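Local coordinates for protein adenylation domain (Streptomyces sp., PDB 5N9X) that belongs to the ANL superfamily, with a large AMP-binding domain and a smaller C-terminal domain, and holds ATP and threonine in this structure, at residues L59-A63 with G64-G68; D355-T358 with G359-G362; D437-A440 with A441-H445. All coordinates share one frame; numbering follows the deposited sequence.

All three contacts are local. Interaction 1 ends helix 46-62 and interaction 2 turns the chain between strands 345-349 and 362-367, both in the AMP-binding part of the protein; interaction 3 is a helix turn in the C-terminal part. None shares an element with another. Interaction 2 is a surface contact, whereas 1 and 3 are partly buried: both bury valines, and 3 also buries a glutamate. A glycine with positive phi ends the helix in 1 and completes the turn in 2, while 3 keeps regular helical bonds. Arginine stacks on histidine in 1 but pairs with carboxylates in 3. Interactions 2 and 3 come within about 10 Å, nearest atoms; interaction 1 lies across the chain's centre from both.

Interaction 1. Residues L59-A63 with G64-G68; sequences LLHDA and GVRKG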
loop_
_atom_site.group_PDB
_atom_site.type_symbol
_atom_site.label_atom_id
_atom_site.label_comp_id
_atom_site.label_asym_id
_atom_site.label_seq_id
_atom_site.Cartn_x
_atom_site.Cartn_y
_atom_site.Cartn_z
ATOM N N LEU A 59 -7.854 16.191 -24.954
ATOM C CA LEU A 59 -6.945 17.273 -24.577
ATOM C C LEU A 59 -5.492 16.788 -24.437
ATOM O O LEU A 59 -4.560 17.427 -24.948
ATOM C CB LEU A 59 -7.395 17.945 -23.280
ATOM C CG LEU A 59 -6.368 18.957 -22.760
ATOM C CD1 LEU A 59 -6.361 20.168 -23.661
ATOM C CD2 LEU A 59 -6.639 19.367 -21.322
ATOM N N LEU A 60 -5.286 15.663 -23.766
ATOM C CA LEU A 60 -3.919 15.176 -23.608
ATOM C C LEU A 60 -3.307 14.826 -24.962
ATOM O O LEU A 60 -2.138 15.149 -25.238
ATOM C CB LEU A 60 -3.877 13.975 -22.674
ATOM C CG LEU A 60 -4.109 14.366 -21.215
ATOM C CD1 LEU A 60 -4.406 13.126 -20.367
ATOM C CD2 LEU A 60 -2.939 15.168 -20.660
ATOM N N HIS A 61 -4.099 14.179 -25.812
ATOM C CA HIS A 61 -3.632 13.862 -27.149
ATOM C C HIS A 61 -3.154 15.114 -27.889
ATOM O O HIS A 61 -2.038 15.125 -28.414
ATOM C CB HIS A 61 -4.718 13.171 -27.953
ATOM C CG HIS A 61 -4.239 12.614 -29.258
ATOM N ND1 HIS A 61 -3.719 11.341 -29.382
ATOM C CD2 HIS A 61 -4.194 13.158 -30.496
ATOM C CE1 HIS A 61 -3.390 11.124 -30.640
ATOM N NE2 HIS A 61 -3.663 12.212 -31.338
ATOM N N ASP A 62 -3.992 16.157 -27.912
ATOM C CA ASP A 62 -3.662 17.443 -28.552
ATOM C C ASP A 62 -2.326 18.010 -28.054
ATOM O O ASP A 62 -1.525 18.510 -28.835
ATOM C CB ASP A 62 -4.763 18.496 -28.305
ATOM C CG ASP A 62 -6.114 18.116 -28.893
ATOM O OD1 ASP A 62 -6.179 17.249 -29.789
ATOM O OD2 ASP A 62 -7.123 18.705 -28.445
ATOM N N ALA A 63 -2.090 17.938 -26.749
ATOM C CA ALA A 63 -0.853 18.449 -26.173
ATOM C C ALA A 63 0.343 17.549 -26.478
ATOM O O ALA A 63 1.430 17.761 -25.954
ATOM C CB ALA A 63 -1.002 18.611 -24.689
ATOM N N GLY A 64 0.138 16.545 -27.317
ATOM C CA GLY A 64 1.196 15.611 -27.650
ATOM C C GLY A 64 1.512 14.614 -26.548
ATOM O O GLY A 64 2.655 14.491 -26.110
ATOM N N VAL A 65 0.493 13.913 -26.080
ATOM C CA VAL A 65 0.716 12.729 -25.274
ATOM C C VAL A 65 0.359 11.527 -26.138
ATOM O O VAL A 65 -0.660 11.549 -26.832
ATOM C CB VAL A 65 -0.116 12.751 -23.995
ATOM C CG1 VAL A 65 -0.036 11.415 -23.304
ATOM C CG2 VAL A 65 0.363 13.878 -23.088
ATOM N N ARG A 66 1.203 10.498 -26.124
ATOM C CA ARG A 66 0.983 9.310 -26.949
ATOM C C ARG A 66 0.893 8.036 -26.112
ATOM O O ARG A 66 1.334 8.010 -24.966
ATOM C CB ARG A 66 2.105 9.169 -27.980
ATOM C CG ARG A 66 1.925 10.072 -29.172
ATOM C CD ARG A 66 0.482 10.031 -29.630
ATOM N NE ARG A 66 0.224 10.942 -30.735
ATOM C CZ ARG A 66 -0.164 12.202 -30.588
ATOM N NH1 ARG A 66 -0.347 12.708 -29.375
ATOM N NH2 ARG A 66 -0.371 12.951 -31.657
ATOM N N LYS A 67 0.332 6.978 -26.689
ATOM C CA LYS A 67 0.326 5.678 -26.019
ATOM C C LYS A 67 1.746 5.322 -25.553
ATOM O O LYS A 67 2.724 5.622 -26.235
ATOM C CB LYS A 67 -0.235 4.597 -26.948
ATOM C CG LYS A 67 -0.046 3.166 -26.451
ATOM C CD LYS A 67 -1.134 2.244 -26.996
ATOM C CE LYS A 67 -0.847 1.822 -28.436
ATOM N NZ LYS A 67 0.457 1.096 -28.531
ATOM N N GLY A 68 1.869 4.732 -24.369
ATOM C CA GLY A 68 3.182 4.359 -23.859
ATOM C C GLY A 68 3.935 5.518 -23.236
ATOM O O GLY A 68 5.019 5.337 -22.706
#
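The guanidinium of Arg66 lies flat on the imidazole of His61, the two planes only 10° apart and their centres 3.7 Å from each other. His61 reaches this position because its CG stands anti to the backbone N (chi1 -170°), while Arg66 is bent at chi2 and folds back over the ring. From there Arg66 NH1 donates to His61 O at 3.1 Å and also to Val65 O at 2.8 Å, so the stacked group cannot readily rotate. Arginine suits the place: its flat end offers a face to the ring and N-H groups to His61 O and Val65 O at the helix end.

The backbone beneath forms a Schellman motif. Gly64 N bonds to His61 O at 2.8 Å, and Val65 N bonds to Leu60 O at 3.0 Å; His61 O thus accepts from two donors, and packing is tightest here and in the stack. Gly64, with positive phi, is the C-prime residue, where a CB would collide with Ala63 O.

The buried side is apolar: Leu60 CB and Val65 CB meet at 4.2 Å, as branched aliphatic groups straddling a helix end should. On the loose side Asp62 and the arginine are exposed to solvent. Leu60 packs on Val134 of strand 133-134, His61 touches Pro153, and Arg66 N bonds to Asp69, so the chain leaves helix 46-62 through the cap and passes on to strand 70-74 of the parallel sheet.

Interaction 2. Residues D355-T358 with G359-G362; sequences DAAT and GEPG
Ala357 and Glu360 close a type II beta turn at the surface, with Thr358 and Gly359 at its two corners. Among the backbone bonds, Glu360 N donates to Ala357 O at 2.9 Å. Gly359 has the positive phi (78°) expected at the second corner of this turn, where a CB would run into Thr358 O. Thr358 occupies the first corner, and its side chain points away from the turn on the exposed side.

A side-chain bond adds a second link. Glu360 CG lies anti to the backbone N (chi1 -164°), and the extended chain carries the carboxylate back across the turn to the amide of Ala357. This makes glutamate apt here, since it is long enough to answer an N-H three residues earlier in the chain.

Van der Waals packing is slight: the small methyl CB of Ala356 sits 3.6 Å from Glu360 OE1, so the carboxylate can lie close beside it. Beyond the two segments, Asp355 forms a salt bridge with Arg347, and the backbones of Gly359 and Gly362 bond to Arg410 and Val408 of strand 400-410, joining the loop to the sheet.

Water bridges Ala357 O and Glu360 O, donating to them at 2.9 and 2.7 Å respectively. At the carboxylate, Ala357 N meets Glu360 OE1 on its anti side at 2.8 Å, 32° out of plane.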
loop_
_atom_site.group_PDB
_atom_site.type_symbol
_atom_site.label_atom_id
_atom_site.label_comp_id
_atom_site.label_asym_id
_atom_site.label_seq_id
_atom_site.Cartn_x
_atom_site.Cartn_y
_atom_site.Cartn_z
ATOM N N ASP A 355 13.552 -25.626 -1.901
ATOM C CA ASP A 355 12.177 -25.541 -1.400
ATOM C C ASP A 355 12.112 -25.927 0.082
ATOM O O ASP A 355 12.690 -26.934 0.490
ATOM C CB ASP A 355 11.247 -26.427 -2.225
ATOM C CG ASP A 355 11.058 -25.907 -3.628
ATOM O OD1 ASP A 355 11.436 -24.744 -3.868
ATOM O OD2 ASP A 355 10.518 -26.641 -4.484
ATOM N N ALA A 356 11.419 -25.125 0.883
ATOM C CA ALA A 356 11.438 -25.299 2.335
ATOM C C ALA A 356 10.420 -26.333 2.823
ATOM O O ALA A 356 9.357 -26.478 2.230
ATOM C CB ALA A 356 11.186 -23.955 3.023
ATOM N N ALA A 357 10.737 -27.034 3.912
ATOM C CA ALA A 357 9.786 -27.972 4.522
ATOM C C ALA A 357 8.623 -27.241 5.212
ATOM O O ALA A 357 8.718 -26.050 5.497
ATOM C CB ALA A 357 10.502 -28.870 5.519
ATOM N N THR A 358 7.534 -27.962 5.482
ATOM C CA THR A 358 6.388 -27.427 6.233
ATOM C C THR A 358 6.794 -26.943 7.634
ATOM O O THR A 358 7.533 -27.623 8.354
ATOM C CB THR A 358 5.266 -28.483 6.353
ATOM O OG1 THR A 358 4.648 -28.653 5.075
ATOM C CG2 THR A 358 4.199 -28.054 7.347
ATOM N N GLY A 359 6.324 -25.757 8.017
ATOM C CA GLY A 359 6.722 -25.168 9.281
ATOM C C GLY A 359 8.104 -24.538 9.205
ATOM O O GLY A 359 8.564 -23.889 10.149
ATOM N N GLU A 360 8.789 -24.720 8.085
ATOM C CA GLU A 360 10.106 -24.116 7.940
ATOM C C GLU A 360 10.021 -22.758 7.241
ATOM O O GLU A 360 9.379 -22.628 6.201
ATOM C CB GLU A 360 11.038 -25.053 7.175
ATOM C CG GLU A 360 12.493 -24.706 7.294
ATOM C CD GLU A 360 13.288 -25.103 6.070
ATOM O OE1 GLU A 360 12.921 -26.092 5.388
ATOM O OE2 GLU A 360 14.293 -24.420 5.803
ATOM N N PRO A 361 10.650 -21.737 7.831
ATOM C CA PRO A 361 10.709 -20.381 7.271
ATOM C C PRO A 361 11.596 -20.316 6.030
ATOM O O PRO A 361 12.623 -20.982 6.007
ATOM C CB PRO A 361 11.325 -19.545 8.406
ATOM C CG PRO A 361 11.130 -20.364 9.648
ATOM C CD PRO A 361 11.208 -21.796 9.193
ATOM N N GLY A 362 11.211 -19.535 5.029
ATOM C CA GLY A 362 12.064 -19.308 3.879
ATOM C C GLY A 362 11.606 -18.072 3.138
ATOM O O GLY A 362 10.605 -17.466 3.523
HETATM O O HOH W 1 7.315 -23.679 4.744
#

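Interaction 3. Residues D437-A440 with A441-H445; sequences DVEA and AVRTH
The guanidinium of Arg443 has Glu439 O over one face, and it stands nearly perpendicular to the carboxylate of Glu439, with 80° between the two planes. The side chains run alongside each other and point the same way. Their salt bridge is long, 3.8 Å from Glu439 OE1 to Arg443 NH2, so it is best read as an electrostatic pairing. Arg443 is bent at chi3 (-141°), which turns the guanidinium back over the preceding helical turn and brings NH1 to 3.7 Å from Ala440 N. The small Ala440 suits this close approach.

Glu439 has its strongest partner elsewhere: OE2 forms a salt bridge with Arg518 and also accepts from Val453 N. Arg443 NE in turn pairs with Asp450. A buried glutamate is therefore compensated by more than one donor, and the nearby arginines would probably favour its charged form.

Beneath these groups the backbone follows the i to i+4 pattern. Val442 N donates to Val438 O at 2.8 Å, and Arg443 N to Glu439 O at 2.8 Å, the latter nearly straight. The next bond, Thr444 N to Ala440 O at 2.9 Å, is more bent, and Thr444 OG1 comes to 3.5 Å from the same carbonyl.

The other side is apolar. Val438, Ala441 and Val442 are buried: Val442 packs on Leu485 and Val489 of helix 482-492, Val438 on Val453 of strand 450-457, and Ala441 on Leu493, its small methyl suiting close approach. The result is an amphipathic alpha-helix, 435-443, packed against strand 450-457 and helix 482-492 in the small alpha/beta C-terminal domain of an ANL enzyme.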
loop_
_atom_site.group_PDB
_atom_site.type_symbol
_atom_site.label_atom_id
_atom_site.label_comp_id
_atom_site.label_asym_id
_atom_site.label_seq_id
_atom_site.Cartn_x
_atom_site.Cartn_y
_atom_site.Cartn_z
ATOM N N ASP A 437 11.266 -8.853 16.163
ATOM C CA ASP A 437 10.969 -9.434 17.489
ATOM C C ASP A 437 11.276 -8.496 18.656
ATOM O O ASP A 437 10.551 -8.474 19.662
ATOM C CB ASP A 437 11.757 -10.723 17.710
ATOM C CG ASP A 437 11.284 -11.866 16.834
ATOM O OD1 ASP A 437 10.388 -11.664 15.976
ATOM O OD2 ASP A 437 11.850 -12.974 16.991
ATOM N N VAL A 438 12.364 -7.742 18.541
ATOM C CA VAL A 438 12.705 -6.744 19.557
ATOM C C VAL A 438 11.614 -5.701 19.624
ATOM O O VAL A 438 11.206 -5.248 20.704
ATOM C CB VAL A 438 14.025 -6.028 19.254
ATOM C CG1 VAL A 438 14.553 -5.371 20.510
ATOM C CG2 VAL A 438 15.023 -7.002 18.647
ATOM N N GLU A 439 11.167 -5.323 18.435
ATOM C CA GLU A 439 10.173 -4.290 18.265
ATOM C C GLU A 439 8.917 -4.723 19.009
ATOM O O GLU A 439 8.391 -3.977 19.826
ATOM C CB GLU A 439 9.888 -4.060 16.772
ATOM C CG GLU A 439 10.634 -2.908 16.109
ATOM C CD GLU A 439 10.698 -3.060 14.574
ATOM O OE1 GLU A 439 9.699 -3.525 13.960
ATOM O OE2 GLU A 439 11.752 -2.720 13.983
ATOM N N ALA A 440 8.450 -5.936 18.727
ATOM C CA ALA A 440 7.251 -6.457 19.373
ATOM C C ALA A 440 7.444 -6.533 20.877
ATOM O O ALA A 440 6.529 -6.209 21.631
ATOM C CB ALA A 440 6.884 -7.828 18.819
ATOM N N ALA A 441 8.632 -6.943 21.313
ATOM C CA ALA A 441 8.917 -7.007 22.744
ATOM C C ALA A 441 8.825 -5.619 23.389
ATOM O O ALA A 441 8.345 -5.490 24.517
ATOM C CB ALA A 441 10.288 -7.626 22.999
ATOM N N VAL A 442 9.297 -4.588 22.698
ATOM C CA VAL A 442 9.157 -3.243 23.219
ATOM C C VAL A 442 7.673 -2.853 23.227
ATOM O O VAL A 442 7.172 -2.328 24.218
ATOM C CB VAL A 442 10.002 -2.226 22.405
ATOM C CG1 VAL A 442 9.617 -0.792 22.760
ATOM C CG2 VAL A 442 11.502 -2.447 22.661
ATOM N N ARG A 443 6.960 -3.157 22.148
ATOM C CA ARG A 443 5.521 -2.885 22.069
ATOM C C ARG A 443 4.686 -3.566 23.178
ATOM O O ARG A 443 3.611 -3.090 23.545
ATOM C CB ARG A 443 4.992 -3.304 20.695
ATOM C CG ARG A 443 4.980 -2.191 19.675
ATOM C CD ARG A 443 4.310 -2.634 18.382
ATOM N NE ARG A 443 5.016 -2.091 17.226
ATOM C CZ ARG A 443 5.790 -2.824 16.431
ATOM N NH1 ARG A 443 5.938 -4.127 16.665
ATOM N NH2 ARG A 443 6.414 -2.263 15.412
ATOM N N THR A 444 5.203 -4.667 23.706
ATOM C CA THR A 444 4.585 -5.392 24.821
ATOM C C THR A 444 4.371 -4.496 26.048
ATOM O O THR A 444 3.527 -4.776 26.891
ATOM C CB THR A 444 5.442 -6.641 25.181
ATOM O OG1 THR A 444 5.009 -7.749 24.390
ATOM C CG2 THR A 444 5.322 -7.028 26.614
ATOM N N HIS A 445 5.077 -3.375 26.119
ATOM C CA HIS A 445 4.838 -2.435 27.218
ATOM C C HIS A 445 3.526 -1.661 27.041
ATOM O O HIS A 445 3.370 -0.918 26.084
ATOM C CB HIS A 445 6.003 -1.451 27.356
ATOM C CG HIS A 445 6.005 -0.699 28.647
ATOM N ND1 HIS A 445 5.100 0.301 28.931
ATOM C CD2 HIS A 445 6.794 -0.813 29.736
ATOM C CE1 HIS A 445 5.342 0.777 30.138
ATOM N NE2 HIS A 445 6.366 0.120 30.646
#